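Local structure of iron-sulfur cluster assembly scaffold protein IscU (Streptococcus pyogenes, 1SU0) at residues Gly25-Val30 with Asp57-Gly62; Ile44-Lys49 with Asn133-Ala138; Pro21-Gln26 with Met75-Ile80. The protein probably serves as a scaffold on which iron-sulfur clusters are assembled with the help of IscS and then handed to other proteins. One frame throughout, in Å; residues are numbered along the deposited sequence.

Contact 1: residues Gly25-Val30 with Asp57-Gly62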
ATOM      1  N   GLY A  25       6.642  10.708   4.286  1.00 26.01           N
ATOM      2  CA  GLY A  25       7.687  10.980   5.246  1.00 25.99           C
ATOM      3  C   GLY A  25       7.913   9.770   6.133  1.00 26.08           C
ATOM      4  O   GLY A  25       7.520   8.642   5.798  1.00 26.18           O
ATOM      5  N   GLN A  26       8.553  10.026   7.271  1.00 26.01           N
ATOM      6  CA  GLN A  26       8.980   8.993   8.209  1.00 25.76           C
ATOM      7  C   GLN A  26       8.600   9.403   9.623  1.00 25.72           C
ATOM      8  O   GLN A  26       8.664  10.586   9.971  1.00 25.85           O
ATOM      9  CB  GLN A  26      10.510   8.791   8.134  1.00 25.67           C
ATOM     10  CG  GLN A  26      11.078   8.569   6.714  1.00 24.80           C
ATOM     11  CD  GLN A  26      10.938   7.137   6.218  1.00 23.30           C
ATOM     12  OE1 GLN A  26       9.968   6.790   5.522  1.00 21.60           O
ATOM     13  NE2 GLN A  26      11.914   6.306   6.561  1.00 21.77           N
ATOM     14  N   LEU A  27       8.231   8.413  10.432  1.00 25.56           N
ATOM     15  CA  LEU A  27       7.918   8.614  11.840  1.00 25.48           C
ATOM     16  C   LEU A  27       9.192   8.617  12.677  1.00 25.50           C
ATOM     17  O   LEU A  27      10.158   7.919  12.356  1.00 25.25           O
ATOM     18  CB  LEU A  27       6.998   7.498  12.333  1.00 25.63           C
ATOM     19  CG  LEU A  27       5.667   7.288  11.602  1.00 25.33           C
ATOM     20  CD1 LEU A  27       4.892   6.150  12.263  1.00 24.76           C
ATOM     21  CD2 LEU A  27       4.835   8.561  11.566  1.00 24.98           C
ATOM     22  N   ASP A  28       9.172   9.390  13.759  1.00 25.62           N
ATOM     23  CA  ASP A  28      10.348   9.580  14.609  1.00 25.78           C
ATOM     24  C   ASP A  28      10.536   8.443  15.612  1.00 25.82           C
ATOM     25  O   ASP A  28       9.566   7.949  16.178  1.00 25.94           O
ATOM     26  CB  ASP A  28      10.253  10.913  15.363  1.00 25.89           C
ATOM     27  CG  ASP A  28      10.710  12.091  14.521  1.00 26.01           C
ATOM     28  OD1 ASP A  28      10.258  12.193  13.359  1.00 26.13           O
ATOM     29  OD2 ASP A  28      11.520  12.954  14.936  1.00 25.87           O
ATOM     30  N   GLY A  29      11.790   8.048  15.830  1.00 25.87           N
ATOM     31  CA  GLY A  29      12.136   6.987  16.765  1.00 25.88           C
ATOM     32  C   GLY A  29      11.600   5.610  16.402  1.00 25.98           C
ATOM     33  O   GLY A  29      11.432   4.769  17.284  1.00 25.97           O
ATOM     34  N   VAL A  30      11.345   5.380  15.113  1.00 26.12           N
ATOM     35  CA  VAL A  30      10.718   4.145  14.631  1.00 26.29           C
ATOM     36  C   VAL A  30      11.559   3.503  13.529  1.00 26.44           C
ATOM     37  O   VAL A  30      11.678   4.060  12.435  1.00 26.95           O
ATOM     38  CB  VAL A  30       9.297   4.419  14.070  1.00 26.31           C
ATOM     39  CG1 VAL A  30       8.739   3.191  13.348  1.00 26.11           C
ATOM     40  CG2 VAL A  30       8.351   4.851  15.188  1.00 26.37           C
ATOM     41  N   ASP A  57       0.201   4.764  14.114  1.00 24.48           N
ATOM     42  CA  ASP A  57       0.507   5.610  12.960  1.00 24.58           C
ATOM     43  C   ASP A  57       1.455   4.927  11.959  1.00 24.48           C
ATOM     44  O   ASP A  57       2.118   3.934  12.282  1.00 24.53           O
ATOM     45  CB  ASP A  57       1.082   6.966  13.423  1.00 24.45           C
ATOM     46  CG  ASP A  57       0.807   8.105  12.427  1.00 24.42           C
ATOM     47  OD1 ASP A  57       1.615   9.060  12.375  1.00 24.49           O
ATOM     48  OD2 ASP A  57      -0.182   8.132  11.656  1.00 23.60           O
ATOM     49  N   ILE A  58       1.497   5.481  10.746  1.00 24.26           N
ATOM     50  CA  ILE A  58       2.272   4.934   9.630  1.00 23.98           C
ATOM     51  C   ILE A  58       2.717   6.033   8.661  1.00 24.30           C
ATOM     52  O   ILE A  58       2.023   7.039   8.480  1.00 23.97           O
ATOM     53  CB  ILE A  58       1.437   3.861   8.891  1.00 24.02           C
ATOM     54  CG1 ILE A  58       2.278   3.103   7.875  1.00 22.70           C
ATOM     55  CG2 ILE A  58       0.163   4.465   8.245  1.00 23.45           C
ATOM     56  CD1 ILE A  58       1.608   1.816   7.428  1.00 22.40           C
ATOM     57  N   ALA A  59       3.880   5.820   8.047  1.00 24.40           N
ATOM     58  CA  ALA A  59       4.489   6.785   7.144  1.00 24.87           C
ATOM     59  C   ALA A  59       5.455   6.099   6.188  1.00 25.16           C
ATOM     60  O   ALA A  59       6.087   5.089   6.536  1.00 25.21           O
ATOM     61  CB  ALA A  59       5.224   7.863   7.934  1.00 25.06           C
ATOM     62  N   PHE A  60       5.568   6.657   4.986  1.00 25.23           N
ATOM     63  CA  PHE A  60       6.433   6.093   3.961  1.00 25.42           C
ATOM     64  C   PHE A  60       7.104   7.125   3.046  1.00 25.92           C
ATOM     65  O   PHE A  60       6.640   8.255   2.855  1.00 25.59           O
ATOM     66  CB  PHE A  60       5.686   5.072   3.105  1.00 25.40           C
ATOM     67  CG  PHE A  60       5.030   5.672   1.908  1.00 25.17           C
ATOM     68  CD1 PHE A  60       5.687   5.698   0.680  1.00 24.71           C
ATOM     69  CD2 PHE A  60       3.758   6.254   2.018  1.00 24.60           C
ATOM     70  CE1 PHE A  60       5.103   6.288  -0.421  1.00 23.80           C
ATOM     71  CE2 PHE A  60       3.165   6.832   0.935  1.00 22.84           C
ATOM     72  CZ  PHE A  60       3.833   6.855  -0.294  1.00 24.46           C
ATOM     73  N   ALA A  61       8.205   6.673   2.468  1.00 26.04           N
ATOM     74  CA  ALA A  61       9.007   7.479   1.589  1.00 26.53           C
ATOM     75  C   ALA A  61       9.751   6.552   0.643  1.00 27.08           C
ATOM     76  O   ALA A  61      10.036   5.404   0.980  1.00 27.60           O
ATOM     77  CB  ALA A  61       9.977   8.311   2.394  1.00 26.59           C
ATOM     78  N   GLY A  62      10.061   7.039  -0.546  1.00 27.59           N
ATOM     79  CA  GLY A  62      10.799   6.237  -1.499  1.00 28.02           C
ATOM     80  C   GLY A  62      10.791   6.817  -2.895  1.00 28.50           C
ATOM     81  O   GLY A  62      10.862   8.033  -3.075  1.00 28.76           O
TER

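Contact 2: residues Ile44-Lys49 with Asn133-Ala138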
ATOM      1  N   ILE A  44      10.875   1.693  -0.897  1.00 22.93           N
ATOM      2  CA  ILE A  44      10.095   2.289   0.167  1.00 22.64           C
ATOM      3  C   ILE A  44      10.652   2.045   1.564  1.00 22.25           C
ATOM      4  O   ILE A  44      11.095   0.970   1.894  1.00 21.46           O
ATOM      5  CB  ILE A  44       8.626   1.803   0.083  1.00 22.38           C
ATOM      6  CG1 ILE A  44       7.774   2.540   1.120  1.00 22.97           C
ATOM      7  CG2 ILE A  44       8.567   0.274   0.235  1.00 22.54           C
ATOM      8  CD1 ILE A  44       6.305   2.405   0.887  1.00 24.38           C
ATOM      9  N   SER A  45      10.593   3.082   2.372  1.00 22.54           N
ATOM     10  CA  SER A  45      10.971   3.035   3.753  1.00 22.87           C
ATOM     11  C   SER A  45       9.654   3.295   4.429  1.00 23.49           C
ATOM     12  O   SER A  45       9.076   4.366   4.269  1.00 24.00           O
ATOM     13  CB  SER A  45      11.987   4.133   4.048  1.00 22.82           C
ATOM     14  OG  SER A  45      12.396   4.145   5.394  1.00 21.96           O
ATOM     15  N   LEU A  46       9.175   2.290   5.152  1.00 23.71           N
ATOM     16  CA  LEU A  46       7.877   2.309   5.773  1.00 23.92           C
ATOM     17  C   LEU A  46       8.081   2.191   7.284  1.00 24.03           C
ATOM     18  O   LEU A  46       8.313   1.098   7.795  1.00 23.99           O
ATOM     19  CB  LEU A  46       7.064   1.120   5.234  1.00 24.14           C
ATOM     20  CG  LEU A  46       5.531   1.066   5.362  1.00 25.01           C
ATOM     21  CD1 LEU A  46       5.090  -0.155   6.122  1.00 24.75           C
ATOM     22  CD2 LEU A  46       4.934   2.327   5.981  1.00 26.02           C
ATOM     23  N   THR A  47       8.036   3.323   7.983  1.00 24.00           N
ATOM     24  CA  THR A  47       8.000   3.328   9.445  1.00 23.87           C
ATOM     25  C   THR A  47       6.581   3.058   9.937  1.00 24.24           C
ATOM     26  O   THR A  47       5.647   3.747   9.527  1.00 24.44           O
ATOM     27  CB  THR A  47       8.444   4.680  10.009  1.00 23.64           C
ATOM     28  OG1 THR A  47       7.637   5.722   9.452  1.00 21.92           O
ATOM     29  CG2 THR A  47       9.879   5.011   9.608  1.00 24.18           C
ATOM     30  N   VAL A  48       6.413   2.076  10.820  1.00 24.35           N
ATOM     31  CA  VAL A  48       5.092   1.815  11.397  1.00 24.62           C
ATOM     32  C   VAL A  48       5.135   1.832  12.920  1.00 24.68           C
ATOM     33  O   VAL A  48       5.984   1.188  13.553  1.00 24.38           O
ATOM     34  CB  VAL A  48       4.494   0.480  10.929  1.00 24.61           C
ATOM     35  CG1 VAL A  48       3.106   0.282  11.516  1.00 24.80           C
ATOM     36  CG2 VAL A  48       4.426   0.434   9.415  1.00 24.93           C
ATOM     37  N   LYS A  49       4.191   2.574  13.487  1.00 24.75           N
ATOM     38  CA  LYS A  49       4.006   2.664  14.927  1.00 24.81           C
ATOM     39  C   LYS A  49       2.830   1.783  15.352  1.00 24.73           C
ATOM     40  O   LYS A  49       1.780   1.791  14.713  1.00 24.68           O
ATOM     41  CB  LYS A  49       3.737   4.123  15.303  1.00 24.84           C
ATOM     42  CG  LYS A  49       3.653   4.407  16.788  1.00 24.76           C
ATOM     43  CD  LYS A  49       3.489   5.899  17.029  1.00 24.63           C
ATOM     44  CE  LYS A  49       3.235   6.196  18.490  1.00 24.79           C
ATOM     45  NZ  LYS A  49       4.379   5.774  19.342  1.00 24.87           N
ATOM     46  N   ASN A 133       3.881  -5.447   1.185  1.00 22.58           N
ATOM     47  CA  ASN A 133       4.893  -6.385   1.687  1.00 22.63           C
ATOM     48  C   ASN A 133       5.836  -5.733   2.678  1.00 22.47           C
ATOM     49  O   ASN A 133       6.374  -6.400   3.546  1.00 22.25           O
ATOM     50  CB  ASN A 133       5.659  -7.014   0.520  1.00 22.33           C
ATOM     51  CG  ASN A 133       4.738  -7.781  -0.436  1.00 22.60           C
ATOM     52  OD1 ASN A 133       5.182  -8.303  -1.453  1.00 21.32           O
ATOM     53  ND2 ASN A 133       3.437  -7.800  -0.131  1.00 21.92           N
ATOM     54  N   ALA A 134       6.023  -4.424   2.570  1.00 23.00           N
ATOM     55  CA  ALA A 134       6.820  -3.693   3.560  1.00 23.25           C
ATOM     56  C   ALA A 134       6.007  -3.588   4.839  1.00 23.47           C
ATOM     57  O   ALA A 134       6.559  -3.464   5.930  1.00 23.47           O
ATOM     58  CB  ALA A 134       7.219  -2.305   3.053  1.00 23.02           C
ATOM     59  N   LEU A 135       4.690  -3.640   4.692  1.00 23.98           N
ATOM     60  CA  LEU A 135       3.809  -3.687   5.832  1.00 24.25           C
ATOM     61  C   LEU A 135       3.907  -5.052   6.485  1.00 24.76           C
ATOM     62  O   LEU A 135       4.093  -5.135   7.693  1.00 24.98           O
ATOM     63  CB  LEU A 135       2.361  -3.406   5.418  1.00 24.15           C
ATOM     64  CG  LEU A 135       1.355  -3.413   6.562  1.00 24.00           C
ATOM     65  CD1 LEU A 135       1.801  -2.487   7.669  1.00 24.38           C
ATOM     66  CD2 LEU A 135      -0.004  -2.998   6.055  1.00 25.54           C
ATOM     67  N   LYS A 136       3.776  -6.119   5.696  1.00 25.25           N
ATOM     68  CA  LYS A 136       3.851  -7.487   6.223  1.00 25.87           C
ATOM     69  C   LYS A 136       5.087  -7.664   7.112  1.00 26.00           C
ATOM     70  O   LYS A 136       5.021  -8.246   8.200  1.00 25.62           O
ATOM     71  CB  LYS A 136       3.909  -8.497   5.079  1.00 26.09           C
ATOM     72  CG  LYS A 136       2.572  -8.733   4.348  1.00 26.72           C
ATOM     73  CD  LYS A 136       2.697 -10.027   3.563  1.00 27.37           C
ATOM     74  CE  LYS A 136       1.612 -10.234   2.552  1.00 27.44           C
ATOM     75  NZ  LYS A 136       2.105 -11.265   1.582  1.00 28.14           N
ATOM     76  N   GLU A 137       6.209  -7.122   6.644  1.00 26.46           N
ATOM     77  CA  GLU A 137       7.464  -7.218   7.367  1.00 26.64           C
ATOM     78  C   GLU A 137       7.429  -6.399   8.654  1.00 26.25           C
ATOM     79  O   GLU A 137       7.899  -6.867   9.706  1.00 26.29           O
ATOM     80  CB  GLU A 137       8.625  -6.764   6.489  1.00 27.30           C
ATOM     81  CG  GLU A 137       9.302  -7.897   5.725  1.00 29.85           C
ATOM     82  CD  GLU A 137       8.553  -8.270   4.453  1.00 32.54           C
ATOM     83  OE1 GLU A 137       7.312  -8.501   4.518  1.00 32.22           O
ATOM     84  OE2 GLU A 137       9.226  -8.325   3.389  1.00 35.45           O
ATOM     85  N   ALA A 138       6.877  -5.186   8.565  1.00 25.43           N
ATOM     86  CA  ALA A 138       6.774  -4.283   9.720  1.00 25.31           C
ATOM     87  C   ALA A 138       5.977  -4.879  10.889  1.00 25.30           C
ATOM     88  O   ALA A 138       6.379  -4.805  12.050  1.00 25.18           O
ATOM     89  CB  ALA A 138       6.176  -2.956   9.303  1.00 24.98           C
TER

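Contact 3: residues Pro21-Gln26 with Met75-Ile80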
ATOM      1  N   PRO A  21       1.296  11.982  -2.070  1.00 23.66           N
ATOM      2  CA  PRO A  21       1.121  10.835  -1.176  1.00 23.38           C
ATOM      3  C   PRO A  21       0.624  11.182   0.220  1.00 23.11           C
ATOM      4  O   PRO A  21       1.015  12.191   0.798  1.00 22.89           O
ATOM      5  CB  PRO A  21       2.529  10.250  -1.080  1.00 23.26           C
ATOM      6  CG  PRO A  21       3.155  10.617  -2.366  1.00 23.88           C
ATOM      7  CD  PRO A  21       2.595  11.926  -2.770  1.00 23.38           C
ATOM      8  N   HIS A  22      -0.236  10.310   0.731  1.00 22.91           N
ATOM      9  CA  HIS A  22      -0.765  10.358   2.076  1.00 22.98           C
ATOM     10  C   HIS A  22       0.198   9.668   3.012  1.00 23.49           C
ATOM     11  O   HIS A  22       0.907   8.735   2.615  1.00 23.50           O
ATOM     12  CB  HIS A  22      -2.077   9.587   2.113  1.00 23.06           C
ATOM     13  CG  HIS A  22      -3.178  10.252   1.367  1.00 23.14           C
ATOM     14  ND1 HIS A  22      -2.981  11.386   0.614  1.00 22.91           N
ATOM     15  CD2 HIS A  22      -4.498   9.967   1.288  1.00 24.42           C
ATOM     16  CE1 HIS A  22      -4.133  11.769   0.094  1.00 24.58           C
ATOM     17  NE2 HIS A  22      -5.069  10.920   0.483  1.00 25.62           N
ATOM     18  N   HIS A  23       0.213  10.092   4.268  1.00 23.87           N
ATOM     19  CA  HIS A  23       1.098   9.484   5.248  1.00 24.56           C
ATOM     20  C   HIS A  23       2.520   9.350   4.670  1.00 24.69           C
ATOM     21  O   HIS A  23       3.097   8.257   4.667  1.00 24.06           O
ATOM     22  CB  HIS A  23       0.544   8.116   5.678  1.00 24.93           C
ATOM     23  CG  HIS A  23      -0.810   8.188   6.313  1.00 26.30           C
ATOM     24  ND1 HIS A  23      -1.119   7.521   7.477  1.00 28.15           N
ATOM     25  CD2 HIS A  23      -1.933   8.859   5.954  1.00 27.56           C
ATOM     26  CE1 HIS A  23      -2.374   7.773   7.807  1.00 28.82           C
ATOM     27  NE2 HIS A  23      -2.890   8.582   6.899  1.00 28.43           N
ATOM     28  N   HIS A  24       3.050  10.467   4.157  1.00 24.90           N
ATOM     29  CA  HIS A  24       4.359  10.501   3.515  1.00 25.40           C
ATOM     30  C   HIS A  24       5.372  11.022   4.514  1.00 25.77           C
ATOM     31  O   HIS A  24       5.016  11.733   5.446  1.00 25.93           O
ATOM     32  CB  HIS A  24       4.335  11.417   2.285  1.00 25.69           C
ATOM     33  CG  HIS A  24       5.504  11.242   1.359  1.00 26.60           C
ATOM     34  ND1 HIS A  24       5.899  10.011   0.870  1.00 27.59           N
ATOM     35  CD2 HIS A  24       6.362  12.149   0.828  1.00 27.36           C
ATOM     36  CE1 HIS A  24       6.946  10.170   0.075  1.00 28.34           C
ATOM     37  NE2 HIS A  24       7.253  11.456   0.043  1.00 27.98           N
ATOM     38  N   GLY A  25       6.642  10.708   4.286  1.00 26.01           N
ATOM     39  CA  GLY A  25       7.687  10.980   5.246  1.00 25.99           C
ATOM     40  C   GLY A  25       7.913   9.770   6.133  1.00 26.08           C
ATOM     41  O   GLY A  25       7.520   8.642   5.798  1.00 26.18           O
ATOM     42  N   GLN A  26       8.553  10.026   7.271  1.00 26.01           N
ATOM     43  CA  GLN A  26       8.980   8.993   8.209  1.00 25.76           C
ATOM     44  C   GLN A  26       8.600   9.403   9.623  1.00 25.72           C
ATOM     45  O   GLN A  26       8.664  10.586   9.971  1.00 25.85           O
ATOM     46  CB  GLN A  26      10.510   8.791   8.134  1.00 25.67           C
ATOM     47  CG  GLN A  26      11.078   8.569   6.714  1.00 24.80           C
ATOM     48  CD  GLN A  26      10.938   7.137   6.218  1.00 23.30           C
ATOM     49  OE1 GLN A  26       9.968   6.790   5.522  1.00 21.60           O
ATOM     50  NE2 GLN A  26      11.914   6.306   6.561  1.00 21.77           N
ATOM     51  N   MET A  75      -2.337   2.132   0.552  1.00 23.87           N
ATOM     52  CA  MET A  75      -2.097   1.124   1.580  1.00 24.33           C
ATOM     53  C   MET A  75      -2.133   1.751   2.994  1.00 23.72           C
ATOM     54  O   MET A  75      -2.771   1.203   3.889  1.00 23.59           O
ATOM     55  CB  MET A  75      -0.769   0.429   1.310  1.00 24.95           C
ATOM     56  CG  MET A  75      -0.400  -0.660   2.313  1.00 27.62           C
ATOM     57  SD  MET A  75       0.474   0.077   3.911  1.00 35.36           S
ATOM     58  CE  MET A  75       2.154   0.825   3.113  1.00 28.31           C
ATOM     59  N   THR A  76      -1.503   2.910   3.180  1.00 23.00           N
ATOM     60  CA  THR A  76      -1.461   3.556   4.492  1.00 22.99           C
ATOM     61  C   THR A  76      -2.855   3.925   4.972  1.00 22.94           C
ATOM     62  O   THR A  76      -3.169   3.766   6.138  1.00 22.70           O
ATOM     63  CB  THR A  76      -0.602   4.859   4.497  1.00 23.10           C
ATOM     64  OG1 THR A  76      -1.231   5.881   3.703  1.00 23.54           O
ATOM     65  CG2 THR A  76       0.778   4.646   3.884  1.00 22.95           C
ATOM     66  N   ASP A  77      -3.674   4.446   4.073  1.00 22.83           N
ATOM     67  CA  ASP A  77      -5.019   4.813   4.422  1.00 23.10           C
ATOM     68  C   ASP A  77      -5.777   3.567   4.892  1.00 23.87           C
ATOM     69  O   ASP A  77      -6.575   3.635   5.831  1.00 24.05           O
ATOM     70  CB  ASP A  77      -5.752   5.385   3.211  1.00 23.07           C
ATOM     71  CG  ASP A  77      -5.420   6.834   2.920  1.00 21.91           C
ATOM     72  OD1 ASP A  77      -4.657   7.488   3.653  1.00 18.93           O
ATOM     73  OD2 ASP A  77      -5.922   7.404   1.937  1.00 23.00           O
ATOM     74  N   ALA A  78      -5.531   2.441   4.223  1.00 24.30           N
ATOM     75  CA  ALA A  78      -6.324   1.222   4.418  1.00 24.32           C
ATOM     76  C   ALA A  78      -6.010   0.474   5.695  1.00 24.68           C
ATOM     77  O   ALA A  78      -6.834  -0.307   6.163  1.00 25.59           O
ATOM     78  CB  ALA A  78      -6.134   0.261   3.236  1.00 23.89           C
ATOM     79  N   VAL A  79      -4.820   0.677   6.236  1.00 24.98           N
ATOM     80  CA  VAL A  79      -4.327  -0.158   7.322  1.00 25.30           C
ATOM     81  C   VAL A  79      -4.211   0.579   8.656  1.00 25.69           C
ATOM     82  O   VAL A  79      -4.048  -0.050   9.706  1.00 25.21           O
ATOM     83  CB  VAL A  79      -2.957  -0.789   6.962  1.00 25.32           C
ATOM     84  CG1 VAL A  79      -3.064  -1.571   5.660  1.00 25.79           C
ATOM     85  CG2 VAL A  79      -1.861   0.251   6.899  1.00 24.12           C
ATOM     86  N   ILE A  80      -4.287   1.904   8.604  1.00 26.42           N
ATOM     87  CA  ILE A  80      -4.033   2.725   9.768  1.00 26.98           C
ATOM     88  C   ILE A  80      -5.056   2.362  10.838  1.00 27.42           C
ATOM     89  O   ILE A  80      -6.271   2.495  10.646  1.00 27.76           O
ATOM     90  CB  ILE A  80      -4.022   4.253   9.389  1.00 26.94           C
ATOM     91  CG1 ILE A  80      -3.286   5.095  10.444  1.00 26.46           C
ATOM     92  CG2 ILE A  80      -5.418   4.794   9.124  1.00 27.59           C
ATOM     93  CD1 ILE A  80      -3.673   4.826  11.855  1.00 26.79           C
TER

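Contact 1: residues Gly25-Val30 with Asp57-Gly62
Gly25 to Leu27 run beside Asp57 to Ala61 of strand 55-63 with end-to-end directions 140° apart, roughly antiparallel, and CA atoms of Gln26 and Ala59 5.1 Å from each other. One backbone bond joins the segments: Gly25 N lies 2.8 Å from Phe60 O, but its N-H...O angle of 128° makes it weak. The Gly25 carbonyl oxygen presses on the methyl of Ala59, with 3.2 Å from Gly25 O to Ala59 CB. The same methyl is met by Leu27, which points at the strand; its CG sits anti to its own carbonyl carbon (chi1 -57°), which turns both methyls onto Asp57 and Ala59. CD2 of Leu27 touches Ala59 CB at 3.7 Å and reaches the carboxylate of Asp57, 3.4 Å from OD1, while CD1 of Leu27 lies against the backbone carbonyl of Asp57. Thr47 in the next strand takes the Leu27 N-H through OG1, helping to fix the backbone from which this side chain springs. Between Gly25-Val30 and Asp57-Gly62 van der Waals contact thus prevails, at a closeness consistent with the small Ala59 side chain; the backbone bond of the preceding His23 to Phe60 is the firmer attachment.

Contact 2: residues Ile44-Lys49 with Asn133-Ala138
Strand 43-50, the middle strand of the three-stranded antiparallel sheet, is covered on one face by helix 122-139, and Ile44, Leu46 and Val48 meet Ala134, Leu135 and Ala138 there. The axes of the two short segments approach to 8.9 Å with a signed crossing angle of -41°. Alternate strand residues point at the helix, which answers with alanines one turn apart. The Ala134 methyl faces the gap between two strand side chains: its CB is 4.1 Å from Ile44 CG2 and also 4.1 Å from Leu46 CB. Leu46 then extends CD1 along the helix surface, where it lies 3.6 Å from Ala134 O and 3.8 Å from Leu135 CA, so its end rests on helix backbone as much as on side chains. At the far end, Val48 CG2 meets the Ala138 methyl at 3.8 Å. With CG1 anti to the backbone N (chi1 -178°), CG2 is the branch facing this alanine. CG2 of Val48 also meets Leu135 CD1 at 4.3 Å, a looser touch. Leu135 leans on Met75 and Val79 of helix 66-79, and Ile58 of strand 55-63 packs beside Leu46 and Val48. All six touching residues are buried and apolar, forming part of the core of the alpha+beta fold of the NifU/IscU family, with helices packed on one face of an antiparallel sheet.

Contact 3: residues Pro21-Gln26 with Met75-Ile80
His22 and His23 project from the loop onto the end of helix 66-79, meeting Asp77, Thr76 and Ile80. The closest approach is at the edge of the His22 ring, where CD2 lies 3.0 Å from Asp77 OD2, near the ring plane. Ring and carboxylate planes are 41° apart, so the acid is tilted against the ring. The carbon CD2 faces the oxygen, whereas NE2 of His22 stays 3.9 Å from Asp77 OD2. His23 lies along Thr76, the two side chains running alongside in opposite senses; its CB and CG are each 3.5 Å from Thr76 OG1. Farther round, the His23 ring edge at CE1 meets Ile80 CG1, 3.9 Å away, and the two side chains cross at about a right angle. The helical backbone ends at Ile80, so His23 spans from the last turn of the helix onto its exit.

Second-shell bonds help to position these groups. Thr76 holds OG1 between its backbone N and carbonyl carbon (chi1 68°), and that hydroxyl is hydrogen-bonded to Ser73 O one turn earlier; toward His23 it makes only contacts with ring and CB atoms. His22 is anchored through its backbone N to the hydroxyl of Ser73 and its ring meets that of His17, while His23 ND1 makes a weak bond to Ile58 O. The loop thus lies between helix 8-19, which touches His22 and Asp77, helix 66-79 and strand 55-63, whose Ile58 packs on Thr76.

How the contacts relate
Contact 2 is the core of the three, wholly buried and apolar, whereas contact 3 lies at the surface and contact 1 is partly buried. Contacts 1 and 3 share Gly25 and Gln26: one loop, between helix 8-19 and strand 33-36, packs first on helix 66-79 and then beside strand 55-63, outermost in the sheet. Contacts 1 and 2 use neighbouring strands of that sheet, joined by a probable bond from Lys49 N to Asp57 O. Contacts 2 and 3 meet where helices 122-139 and 66-79 pack together. Chemistry follows burial: aliphatic side chains, partly on helix backbone, inside; a weak backbone bond with apolar contact at the sheet edge; and imidazoles beside a carboxylate at the surface.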